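Local coordinates for lipoprotein (Streptococcus pneumoniae, PDB 3CX3), which binds zinc and, as a homologue of the solute-binding components of ABC transporters, probably delivers it for uptake by the pneumococcus, at residues A59-Y64 against K84-E89; T229-S234 against K253-L258; P119-D124 against F187-K192; P170-A175 against I278-L283. One frame throughout, in Å; residues are numbered along the deposited sequence.

Contact 1: residues A59-Y64 against K84-E89; sequences ADVFVY and KVKVLE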
loop_
_atom_site.group_PDB
_atom_site.type_symbol
_atom_site.label_atom_id
_atom_site.label_comp_id
_atom_site.label_asym_id
_atom_site.label_seq_id
_atom_site.Cartn_x
_atom_site.Cartn_y
_atom_site.Cartn_z
ATOM N N ALA A 59 -17.000 -16.208 0.349
ATOM C CA ALA A 59 -17.457 -14.821 0.477
ATOM C C ALA A 59 -18.448 -14.463 -0.629
ATOM O O ALA A 59 -18.619 -15.238 -1.578
ATOM C CB ALA A 59 -16.255 -13.872 0.434
ATOM N N ASP A 60 -19.106 -13.304 -0.500
ATOM C CA ASP A 60 -19.886 -12.716 -1.603
ATOM C C ASP A 60 -18.992 -11.889 -2.534
ATOM O O ASP A 60 -19.201 -11.847 -3.740
ATOM C CB ASP A 60 -20.988 -11.800 -1.063
ATOM C CG ASP A 60 -22.028 -12.545 -0.252
ATOM O OD1 ASP A 60 -22.842 -13.293 -0.853
ATOM O OD2 ASP A 60 -22.046 -12.345 0.985
ATOM N N VAL A 61 -18.009 -11.211 -1.949
ATOM C CA VAL A 61 -17.119 -10.320 -2.696
ATOM C C VAL A 61 -15.678 -10.494 -2.249
ATOM O O VAL A 61 -15.400 -10.558 -1.059
ATOM C CB VAL A 61 -17.528 -8.818 -2.537
ATOM C CG1 VAL A 61 -16.472 -7.886 -3.137
ATOM C CG2 VAL A 61 -18.933 -8.562 -3.136
ATOM N N PHE A 62 -14.761 -10.580 -3.208
ATOM C CA PHE A 62 -13.350 -10.533 -2.878
ATOM C C PHE A 62 -12.626 -9.413 -3.600
ATOM O O PHE A 62 -12.728 -9.264 -4.831
ATOM C CB PHE A 62 -12.669 -11.871 -3.127
ATOM C CG PHE A 62 -11.192 -11.857 -2.827
ATOM C CD1 PHE A 62 -10.734 -11.731 -1.508
ATOM C CD2 PHE A 62 -10.262 -11.975 -3.850
ATOM C CE1 PHE A 62 -9.376 -11.727 -1.229
ATOM C CE2 PHE A 62 -8.886 -11.981 -3.569
ATOM C CZ PHE A 62 -8.449 -11.853 -2.262
ATOM N N VAL A 63 -11.884 -8.636 -2.813
ATOM C CA VAL A 63 -11.219 -7.431 -3.303
ATOM C C VAL A 63 -9.721 -7.479 -3.080
ATOM O O VAL A 63 -9.269 -7.585 -1.929
ATOM C CB VAL A 63 -11.788 -6.149 -2.635
ATOM C CG1 VAL A 63 -11.088 -4.922 -3.146
ATOM C CG2 VAL A 63 -13.273 -6.024 -2.891
ATOM N N TYR A 64 -8.961 -7.413 -4.181
ATOM C CA TYR A 64 -7.513 -7.291 -4.093
ATOM C C TYR A 64 -7.017 -5.992 -4.744
ATOM O O TYR A 64 -7.820 -5.226 -5.291
ATOM C CB TYR A 64 -6.788 -8.575 -4.594
ATOM C CG TYR A 64 -6.837 -8.786 -6.075
ATOM C CD1 TYR A 64 -7.977 -9.269 -6.691
ATOM C CD2 TYR A 64 -5.737 -8.482 -6.869
ATOM C CE1 TYR A 64 -8.013 -9.449 -8.064
ATOM C CE2 TYR A 64 -5.769 -8.657 -8.240
ATOM C CZ TYR A 64 -6.916 -9.134 -8.828
ATOM O OH TYR A 64 -6.948 -9.311 -10.198
ATOM N N LYS A 84 -19.610 -17.859 -6.498
ATOM C CA LYS A 84 -20.424 -16.728 -6.918
ATOM C C LYS A 84 -19.802 -15.417 -6.428
ATOM O O LYS A 84 -20.507 -14.409 -6.255
ATOM C CB LYS A 84 -21.840 -16.885 -6.346
ATOM C CG LYS A 84 -21.907 -17.039 -4.791
ATOM C CD LYS A 84 -21.307 -18.367 -4.291
ATOM C CE LYS A 84 -21.049 -18.354 -2.787
ATOM N NZ LYS A 84 -20.118 -17.266 -2.348
ATOM N N VAL A 85 -18.485 -15.455 -6.184
ATOM C CA VAL A 85 -17.725 -14.272 -5.781
ATOM C C VAL A 85 -17.634 -13.292 -6.920
ATOM O O VAL A 85 -17.485 -13.675 -8.089
ATOM C CB VAL A 85 -16.273 -14.575 -5.345
ATOM C CG1 VAL A 85 -16.158 -14.691 -3.841
ATOM C CG2 VAL A 85 -15.724 -15.796 -6.040
ATOM N N LYS A 86 -17.745 -12.020 -6.565
ATOM C CA LYS A 86 -17.340 -10.953 -7.442
ATOM C C LYS A 86 -15.891 -10.708 -7.065
ATOM O O LYS A 86 -15.594 -10.368 -5.919
ATOM C CB LYS A 86 -18.203 -9.719 -7.194
ATOM C CG LYS A 86 -19.620 -10.055 -6.718
ATOM C CD LYS A 86 -20.317 -11.100 -7.616
ATOM C CE LYS A 86 -21.786 -11.324 -7.211
ATOM N NZ LYS A 86 -21.989 -12.140 -5.962
ATOM N N VAL A 87 -14.987 -10.954 -8.005
ATOM C CA VAL A 87 -13.577 -10.730 -7.771
ATOM C C VAL A 87 -13.279 -9.358 -8.340
ATOM O O VAL A 87 -13.549 -9.092 -9.514
ATOM C CB VAL A 87 -12.670 -11.824 -8.426
ATOM C CG1 VAL A 87 -11.249 -11.770 -7.869
ATOM C CG2 VAL A 87 -13.234 -13.206 -8.204
ATOM N N LEU A 88 -12.742 -8.479 -7.499
ATOM C CA LEU A 88 -12.564 -7.067 -7.859
ATOM C C LEU A 88 -11.115 -6.584 -7.722
ATOM O O LEU A 88 -10.554 -6.573 -6.624
ATOM C CB LEU A 88 -13.539 -6.176 -7.048
ATOM C CG LEU A 88 -15.027 -6.533 -7.263
ATOM C CD1 LEU A 88 -15.951 -5.719 -6.395
ATOM C CD2 LEU A 88 -15.440 -6.375 -8.730
ATOM N N GLU A 89 -10.517 -6.188 -8.850
ATOM C CA GLU A 89 -9.151 -5.621 -8.867
ATOM C C GLU A 89 -9.317 -4.117 -8.704
ATOM O O GLU A 89 -9.812 -3.447 -9.608
ATOM C CB GLU A 89 -8.396 -5.992 -10.150
ATOM C CG GLU A 89 -6.873 -5.737 -10.099
ATOM C CD GLU A 89 -6.173 -5.627 -11.489
ATOM O OE1 GLU A 89 -5.019 -6.051 -11.638
ATOM O OE2 GLU A 89 -6.755 -5.120 -12.455
#

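Contact 2: residues T229-S234 against K253-L258; sequences TIFTES and KTLNPL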
loop_
_atom_site.group_PDB
_atom_site.type_symbol
_atom_site.label_atom_id
_atom_site.label_comp_id
_atom_site.label_asym_id
_atom_site.label_seq_id
_atom_site.Cartn_x
_atom_site.Cartn_y
_atom_site.Cartn_z
ATOM N N THR A 229 19.127 9.298 8.195
ATOM C CA THR A 229 18.233 8.306 8.751
ATOM C C THR A 229 17.940 7.291 7.657
ATOM O O THR A 229 17.571 7.660 6.550
ATOM C CB THR A 229 16.910 8.975 9.241
ATOM O OG1 THR A 229 17.198 9.904 10.297
ATOM C CG2 THR A 229 15.914 7.950 9.736
ATOM N N ILE A 230 18.142 6.016 7.960
ATOM C CA ILE A 230 17.572 4.975 7.130
ATOM C C ILE A 230 16.212 4.657 7.752
ATOM O O ILE A 230 16.093 4.548 8.977
ATOM C CB ILE A 230 18.504 3.735 6.972
ATOM C CG1 ILE A 230 19.109 3.309 8.308
ATOM C CG2 ILE A 230 19.639 4.032 5.978
ATOM C CD1 ILE A 230 19.957 2.056 8.221
ATOM N N PHE A 231 15.180 4.586 6.919
ATOM C CA PHE A 231 13.836 4.308 7.401
ATOM C C PHE A 231 13.499 2.811 7.323
ATOM O O PHE A 231 13.257 2.274 6.241
ATOM C CB PHE A 231 12.795 5.123 6.624
ATOM C CG PHE A 231 12.835 6.601 6.894
ATOM C CD1 PHE A 231 12.358 7.122 8.101
ATOM C CD2 PHE A 231 13.321 7.485 5.927
ATOM C CE1 PHE A 231 12.375 8.513 8.347
ATOM C CE2 PHE A 231 13.353 8.879 6.158
ATOM C CZ PHE A 231 12.869 9.390 7.369
ATOM N N THR A 232 13.487 2.141 8.475
ATOM C CA THR A 232 13.071 0.747 8.535
ATOM C C THR A 232 11.585 0.647 8.787
ATOM O O THR A 232 10.907 1.657 8.928
ATOM C CB THR A 232 13.798 -0.043 9.642
ATOM O OG1 THR A 232 13.791 0.705 10.866
ATOM C CG2 THR A 232 15.216 -0.349 9.235
ATOM N N GLU A 233 11.086 -0.585 8.808
ATOM C CA GLU A 233 9.776 -0.891 9.367
ATOM C C GLU A 233 9.961 -1.663 10.672
ATOM O O GLU A 233 11.085 -1.897 11.122
ATOM C CB GLU A 233 8.949 -1.734 8.399
ATOM C CG GLU A 233 8.938 -1.260 6.951
ATOM C CD GLU A 233 9.018 -2.429 5.978
ATOM O OE1 GLU A 233 9.052 -3.584 6.463
ATOM O OE2 GLU A 233 9.055 -2.210 4.743
ATOM N N SER A 234 8.850 -2.040 11.292
ATOM C CA SER A 234 8.885 -2.998 12.396
ATOM C C SER A 234 9.262 -4.324 11.763
ATOM O O SER A 234 10.382 -4.815 11.949
ATOM C CB SER A 234 7.519 -3.114 13.078
ATOM O OG SER A 234 7.433 -4.331 13.810
ATOM N N LYS A 253 15.148 5.324 11.707
ATOM C CA LYS A 253 13.732 5.582 12.010
ATOM C C LYS A 253 12.815 4.729 11.146
ATOM O O LYS A 253 13.145 4.407 10.016
ATOM C CB LYS A 253 13.367 7.062 11.861
ATOM C CG LYS A 253 13.809 7.896 13.037
ATOM C CD LYS A 253 12.881 9.075 13.267
ATOM C CE LYS A 253 13.139 10.190 12.268
ATOM N NZ LYS A 253 12.692 11.524 12.788
ATOM N N THR A 254 11.667 4.370 11.707
ATOM C CA THR A 254 10.721 3.490 11.043
ATOM C C THR A 254 9.643 4.262 10.302
ATOM O O THR A 254 9.101 5.224 10.830
ATOM C CB THR A 254 10.099 2.464 12.025
ATOM O OG1 THR A 254 8.825 2.023 11.533
ATOM C CG2 THR A 254 9.911 3.072 13.380
ATOM N N LEU A 255 9.345 3.809 9.080
ATOM C CA LEU A 255 8.407 4.465 8.166
ATOM C C LEU A 255 7.481 3.381 7.580
ATOM O O LEU A 255 7.975 2.443 6.947
ATOM C CB LEU A 255 9.224 5.092 7.045
ATOM C CG LEU A 255 9.099 6.468 6.370
ATOM C CD1 LEU A 255 9.263 6.216 4.908
ATOM C CD2 LEU A 255 7.813 7.270 6.656
ATOM N N ASN A 256 6.164 3.504 7.773
ATOM C CA ASN A 256 5.191 2.466 7.363
ATOM C C ASN A 256 4.710 2.553 5.892
ATOM O O ASN A 256 4.110 3.560 5.473
ATOM C CB ASN A 256 3.957 2.491 8.263
ATOM C CG ASN A 256 3.471 1.102 8.671
ATOM O OD1 ASN A 256 3.177 0.864 9.858
ATOM N ND2 ASN A 256 3.341 0.200 7.708
ATOM N N PRO A 257 4.955 1.484 5.119
ATOM C CA PRO A 257 4.453 1.415 3.751
ATOM C C PRO A 257 3.002 0.888 3.726
ATOM O O PRO A 257 2.435 0.673 2.630
ATOM C CB PRO A 257 5.412 0.435 3.082
ATOM C CG PRO A 257 5.911 -0.472 4.149
ATOM C CD PRO A 257 5.732 0.275 5.493
ATOM N N LEU A 258 2.429 0.699 4.924
ATOM C CA LEU A 258 1.048 0.254 5.145
ATOM C C LEU A 258 0.677 -1.120 4.590
ATOM O O LEU A 258 -0.484 -1.425 4.370
ATOM C CB LEU A 258 0.037 1.315 4.712
ATOM C CG LEU A 258 0.308 2.746 5.182
ATOM C CD1 LEU A 258 -0.560 3.740 4.395
ATOM C CD2 LEU A 258 0.129 2.945 6.683
HETATM O O HOH W 1 10.349 1.868 6.055
#

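Contact 3: residues P119-D124 against F187-K192; sequences PHTWLD and FSYLAK. With ZN (zinc ion), chain E.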
loop_
_atom_site.group_PDB
_atom_site.type_symbol
_atom_site.label_atom_id
_atom_site.label_comp_id
_atom_site.label_asym_id
_atom_site.label_seq_id
_atom_site.Cartn_x
_atom_site.Cartn_y
_atom_site.Cartn_z
ATOM N N PRO A 119 3.723 -1.590 -7.866
ATOM C CA PRO A 119 2.330 -1.617 -7.433
ATOM C C PRO A 119 1.934 -0.584 -6.377
ATOM O O PRO A 119 0.752 -0.513 -6.011
ATOM C CB PRO A 119 2.207 -3.012 -6.801
ATOM C CG PRO A 119 3.579 -3.304 -6.235
ATOM C CD PRO A 119 4.542 -2.619 -7.179
ATOM N N HIS A 120 2.906 0.203 -5.904
ATOM C CA HIS A 120 2.861 0.822 -4.559
ATOM C C HIS A 120 2.138 2.147 -4.535
ATOM O O HIS A 120 2.376 3.034 -3.701
ATOM C CB HIS A 120 4.252 1.035 -4.038
ATOM C CG HIS A 120 4.847 -0.160 -3.391
ATOM N ND1 HIS A 120 5.782 -0.949 -4.027
ATOM C CD2 HIS A 120 4.695 -0.673 -2.136
ATOM C CE1 HIS A 120 6.174 -1.907 -3.193
ATOM N NE2 HIS A 120 5.526 -1.765 -2.040
ATOM N N THR A 121 1.226 2.237 -5.468
ATOM C CA THR A 121 0.298 3.315 -5.607
ATOM C C THR A 121 -0.235 3.886 -4.282
ATOM O O THR A 121 -0.004 5.053 -3.977
ATOM C CB THR A 121 -0.756 2.797 -6.555
ATOM O OG1 THR A 121 -0.536 3.368 -7.861
ATOM C CG2 THR A 121 -2.135 3.008 -6.037
ATOM N N TRP A 122 -0.878 3.046 -3.470
ATOM C CA TRP A 122 -1.706 3.492 -2.367
ATOM C C TRP A 122 -1.111 4.590 -1.481
ATOM O O TRP A 122 -1.844 5.239 -0.738
ATOM C CB TRP A 122 -2.140 2.284 -1.529
ATOM C CG TRP A 122 -1.018 1.497 -0.895
ATOM C CD1 TRP A 122 -0.494 1.695 0.329
ATOM C CD2 TRP A 122 -0.321 0.363 -1.453
ATOM N NE1 TRP A 122 0.504 0.779 0.588
ATOM C CE2 TRP A 122 0.626 -0.061 -0.485
ATOM C CE3 TRP A 122 -0.406 -0.333 -2.671
ATOM C CZ2 TRP A 122 1.490 -1.152 -0.693
ATOM C CZ3 TRP A 122 0.456 -1.423 -2.889
ATOM C CH2 TRP A 122 1.390 -1.822 -1.898
ATOM N N LEU A 123 0.203 4.805 -1.601
ATOM C CA LEU A 123 0.989 5.728 -0.764
ATOM C C LEU A 123 1.020 7.131 -1.311
ATOM O O LEU A 123 1.554 8.056 -0.698
ATOM C CB LEU A 123 2.425 5.226 -0.641
ATOM C CG LEU A 123 2.605 4.019 0.289
ATOM C CD1 LEU A 123 4.072 3.574 0.271
ATOM C CD2 LEU A 123 2.102 4.307 1.736
ATOM N N ASP A 124 0.456 7.295 -2.492
ATOM C CA ASP A 124 0.362 8.601 -3.074
ATOM C C ASP A 124 -1.059 9.002 -2.822
ATOM O O ASP A 124 -1.974 8.344 -3.312
ATOM C CB ASP A 124 0.651 8.522 -4.559
ATOM C CG ASP A 124 0.369 9.795 -5.264
ATOM O OD1 ASP A 124 -0.295 10.671 -4.679
ATOM O OD2 ASP A 124 0.810 9.919 -6.423
ATOM N N PHE A 187 8.067 3.696 -1.632
ATOM C CA PHE A 187 7.651 5.090 -1.574
ATOM C C PHE A 187 7.854 5.857 -2.867
ATOM O O PHE A 187 7.844 7.087 -2.876
ATOM C CB PHE A 187 8.357 5.756 -0.399
ATOM C CG PHE A 187 7.976 5.143 0.919
ATOM C CD1 PHE A 187 6.919 5.656 1.655
ATOM C CD2 PHE A 187 8.632 4.011 1.388
ATOM C CE1 PHE A 187 6.537 5.062 2.854
ATOM C CE2 PHE A 187 8.259 3.426 2.582
ATOM C CZ PHE A 187 7.196 3.956 3.309
ATOM N N SER A 188 8.001 5.105 -3.952
ATOM C CA SER A 188 8.361 5.610 -5.260
ATOM C C SER A 188 7.308 6.576 -5.814
ATOM O O SER A 188 7.630 7.454 -6.615
ATOM C CB SER A 188 8.583 4.413 -6.198
ATOM O OG SER A 188 8.688 4.776 -7.569
ATOM N N TYR A 189 6.065 6.411 -5.354
ATOM C CA TYR A 189 4.901 7.116 -5.857
ATOM C C TYR A 189 4.656 8.325 -5.004
ATOM O O TYR A 189 4.266 9.391 -5.512
ATOM C CB TYR A 189 3.649 6.226 -5.783
ATOM C CG TYR A 189 3.522 5.262 -6.919
ATOM C CD1 TYR A 189 2.920 5.639 -8.113
ATOM C CD2 TYR A 189 4.015 3.970 -6.807
ATOM C CE1 TYR A 189 2.812 4.754 -9.152
ATOM C CE2 TYR A 189 3.915 3.073 -7.840
ATOM C CZ TYR A 189 3.317 3.465 -9.006
ATOM O OH TYR A 189 3.216 2.560 -10.028
ATOM N N LEU A 190 4.829 8.142 -3.699
ATOM C CA LEU A 190 4.844 9.260 -2.777
ATOM C C LEU A 190 5.941 10.214 -3.230
ATOM O O LEU A 190 5.646 11.272 -3.770
ATOM C CB LEU A 190 5.068 8.786 -1.334
ATOM C CG LEU A 190 4.808 9.793 -0.197
ATOM C CD1 LEU A 190 4.650 9.076 1.151
ATOM C CD2 LEU A 190 5.937 10.836 -0.130
ATOM N N ALA A 191 7.195 9.802 -3.064
ATOM C CA ALA A 191 8.357 10.617 -3.431
ATOM C C ALA A 191 8.161 11.473 -4.691
ATOM O O ALA A 191 8.489 12.671 -4.693
ATOM C CB ALA A 191 9.589 9.736 -3.586
ATOM N N LYS A 192 7.635 10.844 -5.749
ATOM C CA LYS A 192 7.495 11.472 -7.057
ATOM C C LYS A 192 6.408 12.531 -7.011
ATOM O O LYS A 192 6.560 13.597 -7.609
ATOM C CB LYS A 192 7.206 10.427 -8.141
ATOM C CG LYS A 192 7.144 10.972 -9.565
ATOM C CD LYS A 192 6.882 9.866 -10.593
ATOM C CE LYS A 192 8.158 9.404 -11.294
ATOM N NZ LYS A 192 8.853 8.311 -10.561
HETATM ZN ZN ZN E . 5.977 -3.304 -0.780
HETATM O O HOH W 2 2.956 9.524 -8.052
#

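Contact 4: residues P170-A175 against I278-L283; sequences PKFEKA and ILAEEL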
loop_
_atom_site.group_PDB
_atom_site.type_symbol
_atom_site.label_atom_id
_atom_site.label_comp_id
_atom_site.label_asym_id
_atom_site.label_seq_id
_atom_site.Cartn_x
_atom_site.Cartn_y
_atom_site.Cartn_z
ATOM N N PRO A 170 3.739 22.111 0.381
ATOM C CA PRO A 170 4.711 23.079 0.902
ATOM C C PRO A 170 5.799 22.471 1.780
ATOM O O PRO A 170 6.969 22.787 1.576
ATOM C CB PRO A 170 3.842 24.057 1.701
ATOM C CG PRO A 170 2.519 23.965 1.038
ATOM C CD PRO A 170 2.375 22.494 0.782
ATOM N N LYS A 171 5.424 21.619 2.735
ATOM C CA LYS A 171 6.394 20.925 3.592
ATOM C C LYS A 171 7.573 20.425 2.761
ATOM O O LYS A 171 8.726 20.779 3.011
ATOM C CB LYS A 171 5.740 19.734 4.299
ATOM C CG LYS A 171 4.415 20.037 4.964
ATOM C CD LYS A 171 4.462 19.831 6.463
ATOM C CE LYS A 171 3.106 20.177 7.070
ATOM N NZ LYS A 171 2.978 19.686 8.465
ATOM N N PHE A 172 7.261 19.618 1.750
ATOM C CA PHE A 172 8.276 19.021 0.885
ATOM C C PHE A 172 8.887 20.019 -0.098
ATOM O O PHE A 172 9.949 19.767 -0.649
ATOM C CB PHE A 172 7.709 17.804 0.144
ATOM C CG PHE A 172 7.172 16.720 1.054
ATOM C CD1 PHE A 172 8.035 15.887 1.765
ATOM C CD2 PHE A 172 5.807 16.511 1.175
ATOM C CE1 PHE A 172 7.538 14.876 2.583
ATOM C CE2 PHE A 172 5.311 15.512 1.999
ATOM C CZ PHE A 172 6.175 14.699 2.700
ATOM N N GLU A 173 8.224 21.148 -0.314
ATOM C CA GLU A 173 8.768 22.203 -1.151
ATOM C C GLU A 173 10.009 22.800 -0.503
ATOM O O GLU A 173 11.072 22.856 -1.120
ATOM C CB GLU A 173 7.737 23.307 -1.348
ATOM C CG GLU A 173 7.956 24.131 -2.590
ATOM C CD GLU A 173 7.535 23.379 -3.822
ATOM O OE1 GLU A 173 8.414 23.078 -4.657
ATOM O OE2 GLU A 173 6.329 23.063 -3.934
ATOM N N LYS A 174 9.859 23.238 0.748
ATOM C CA LYS A 174 10.930 23.887 1.509
ATOM C C LYS A 174 12.183 23.017 1.571
ATOM O O LYS A 174 13.246 23.465 2.013
ATOM C CB LYS A 174 10.442 24.215 2.921
ATOM C CG LYS A 174 9.615 25.502 3.021
ATOM C CD LYS A 174 8.427 25.344 3.970
ATOM C CE LYS A 174 8.850 24.874 5.363
ATOM N NZ LYS A 174 7.934 23.790 5.854
ATOM N N ALA A 175 12.025 21.778 1.105
ATOM C CA ALA A 175 13.066 20.769 1.048
ATOM C C ALA A 175 13.802 20.649 2.366
ATOM O O ALA A 175 13.212 20.238 3.359
ATOM C CB ALA A 175 14.029 21.023 -0.119
ATOM N N ILE A 278 6.445 12.023 9.666
ATOM C CA ILE A 278 7.769 11.491 9.921
ATOM C C ILE A 278 8.730 11.886 8.799
ATOM O O ILE A 278 9.718 12.578 9.054
ATOM C CB ILE A 278 7.682 9.957 10.159
ATOM C CG1 ILE A 278 6.847 9.685 11.420
ATOM C CG2 ILE A 278 9.074 9.310 10.268
ATOM C CD1 ILE A 278 6.233 8.288 11.491
ATOM N N LEU A 279 8.406 11.504 7.566
ATOM C CA LEU A 279 9.252 11.806 6.406
ATOM C C LEU A 279 9.537 13.310 6.209
ATOM O O LEU A 279 10.686 13.709 5.982
ATOM C CB LEU A 279 8.665 11.200 5.127
ATOM C CG LEU A 279 9.524 11.327 3.860
ATOM C CD1 LEU A 279 10.871 10.611 4.036
ATOM C CD2 LEU A 279 8.785 10.817 2.610
ATOM N N ALA A 280 8.498 14.136 6.290
ATOM C CA ALA A 280 8.665 15.582 6.152
ATOM C C ALA A 280 9.415 16.194 7.343
ATOM O O ALA A 280 10.268 17.051 7.145
ATOM C CB ALA A 280 7.329 16.259 5.950
ATOM N N GLU A 281 9.115 15.743 8.566
ATOM C CA GLU A 281 9.812 16.230 9.772
ATOM C C GLU A 281 11.323 15.999 9.683
ATOM O O GLU A 281 12.116 16.782 10.217
ATOM C CB GLU A 281 9.241 15.602 11.056
ATOM C CG GLU A 281 10.052 15.920 12.336
ATOM C CD GLU A 281 9.180 16.322 13.516
ATOM N N GLU A 282 11.704 14.925 8.997
ATOM C CA GLU A 282 13.099 14.615 8.727
ATOM C C GLU A 282 13.719 15.616 7.730
ATOM O O GLU A 282 14.273 15.194 6.715
ATOM C CB GLU A 282 13.178 13.202 8.135
ATOM C CG GLU A 282 14.324 12.344 8.698
ATOM C CD GLU A 282 14.163 12.070 10.192
ATOM N N LEU A 283 13.616 16.925 7.998
ATOM C CA LEU A 283 14.157 17.957 7.086
ATOM C C LEU A 283 14.236 19.376 7.697
ATOM O O LEU A 283 13.324 20.213 7.522
ATOM C CB LEU A 283 13.382 17.979 5.755
ATOM C CG LEU A 283 13.578 16.780 4.815
ATOM C CD1 LEU A 283 12.616 16.782 3.622
ATOM C CD2 LEU A 283 15.012 16.684 4.321
#

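Contact 1: residues A59-Y64 against K84-E89
Tyr-64 lies against Glu-89 at the C-terminal end of two parallel strands, with the CA of Glu-89 over one face of its ring, 4.3 Å from the centroid and 19° off the normal. CG of Tyr-64 sits between its own backbone N and carbonyl carbon (chi1 72°), a setting that folds the ring across toward 84-89 and brings its OH within 3.6 Å of Glu-89 CG. The carboxylate of Glu-89 is engaged elsewhere, by His-67. Val-87 CG1 fits between two ring edges, 4.0 Å from Tyr-64 CE1 and 4.1 Å from Phe-62 CD2. On the other side of the sheet Leu-88 reaches back along the neighbouring strand, its CD1 3.9 Å from Val-61 CG1, while its CB approaches Val-63 CG2. The backbones pair in parallel register: Phe-62 N donates to Lys-86 O, Phe-62 O accepts from Leu-88 N at 2.8 Å, and Leu-88 O in turn takes the N-H of Tyr-64. Helix 125-142 packs on the face of Val-61 and Leu-88. Strand 61-64 also pairs with 12-15, and 86-89 is an outermost strand of the four-stranded parallel sheet with order 2-1-3-4, as in the N-terminal lobe of ZnuA-type solute-binding proteins.

Contact 2: residues T229-S234 against K253-L258
The Phe-231 ring is covered by Leu-255, whose CG stands over one face, 4.1 Å from the centroid. The opposite face carries CG2 of Thr-229, offset toward the rim, and this methyl also meets Lys-253 CB at 3.4 Å. Lys-253 runs beside the ring in the same direction, its CB 3.9 Å from Phe-231 CE1. A chi1 of -69° puts the Phe-231 ring where Leu-255 CG can cover it, while the strand pairing sets Phe-231 CB 3.6 Å from Leu-255 CB. The strands pair in parallel: Lys-253 N donates to Ile-230 O at 3.0 Å (163° at the hydrogen), and Leu-255 N to Thr-232 O, though the position of that oxygen is less certain. Where the strands part, a water lies 2.9 Å from Phe-231 O and 2.6 Å from Leu-255 O. Farther on, Glu-233 crosses Pro-257 at about a right angle, CG to CD 3.8 Å, and its OE2 is hydrogen-bonded to the zinc ligand His-184. Helix 239-245 connects the two strands in a beta-alpha-beta unit and packs on Ile-230 and Thr-232, whereas helix 268-281 covers Phe-231 and Leu-255; strand 230-232 is flanked by 180-182 and by the outermost strand, 252-254.

Contact 3: residues P119-D124 against F187-K192
Two CH-pi contacts carry the packing of Thr-121 on Tyr-189 and of Leu-123 on Phe-187. Thr-121 CA stands over the Tyr-189 ring, 4.0 Å from the centroid and 15° off the normal, while the backbone carbon C of His-120 comes within 3.5 Å of Tyr-189 CD2. The second torsion of Tyr-189 (chi2 -86°) turns this face to the backbone of 120-121. Leu-123 CD1 lies over a face of Phe-187, 4.1 Å from its centroid. The side chains of Leu-123 and Leu-190 meet more loosely, CB to CB 4.5 Å, and Leu-190 CB lies against Leu-123 O. The polar link is indirect: one water donates to Asp-124 OD2 at 2.7 Å and to Tyr-189 O at 2.9 Å, and the same carboxylate oxygen forms a salt bridge with Arg-193. His-120 NE2 binds zinc at 2.0 Å together with His-44, His-184 and Glu-259. Asp-118 serves both segments, its OD1 bonded to His-120 ND1 and its O to Tyr-189 OH. Thr-121 OG1 is buried without a polar partner. With no direct hydrogen bond between the segments, His-120 is probably positioned by its bond to Asp-118 and by the backbone of 120-121 lying on the Tyr-189 ring, a likely second-shell support.

Contact 4: residues P170-A175 against I278-L283
Phe-172 reaches Ala-280 because its CG lies opposite the carbonyl carbon (chi1 -58°), and this carries the ring out from helix 147-173 to the side of helix 268-281. A second torsion of -74° sets the ring so that its CE1 corner leads, 3.6 Å from the methyl CB of Ala-280, with CZ close behind at 3.8 Å. The same corner approaches Leu-279 CD2 at 4.2 Å; both groups come at the ring obliquely. Leu-283 rests against the carbonyl oxygen of Ala-175: Leu-283 CB is 3.3 Å from Ala-175 O, and Leu-283 CD1 is 3.5 Å from Ala-175 O. Lys-171 adds only the root of its side chain, CB to Ala-280 CB at 4.2 Å; its end leads away, and the residue makes a cation-pi contact with Phe-168. Past the helical turns both chains change course, Ala-175 with a positive phi and Glu-282 at the centre of an inverse gamma turn. The Phe-172 ring also meets that of Phe-194 and, like Leu-279, touches Leu-196, so the apolar patch continues inward. No hydrogen bond joins 170-175 to 278-283. The chemistry is that of apolar groups at one aromatic corner, plus a leucine side chain against a backbone carbonyl, which implies that shape rather than directed polar bonds matches the C-terminal ends of the two helices here.

Overall arrangement
Contact 3 is wholly buried near the middle of the chain, while the other three are partly buried and lie farther out. Contacts 1 and 2 are counterparts, each joining the third and fourth strands of a parallel sheet, but on opposite sides of the chain's centre, about 31 Å apart between centres. Both rest on backbone hydrogen bonds; contacts 3 and 4 have none between their segments and depend on side-chain packing. Contacts 2, 3 and 4 touch one another: Trp-122 NE1 probably bonds to Pro-257 O, Leu-255 meets Phe-187, and Leu-279 reaches both Phe-231 and Leu-190. Contact 3 alone contributes a zinc ligand; contact 4, the farthest of the four from the chain's centre, is apolar packing of helix ends.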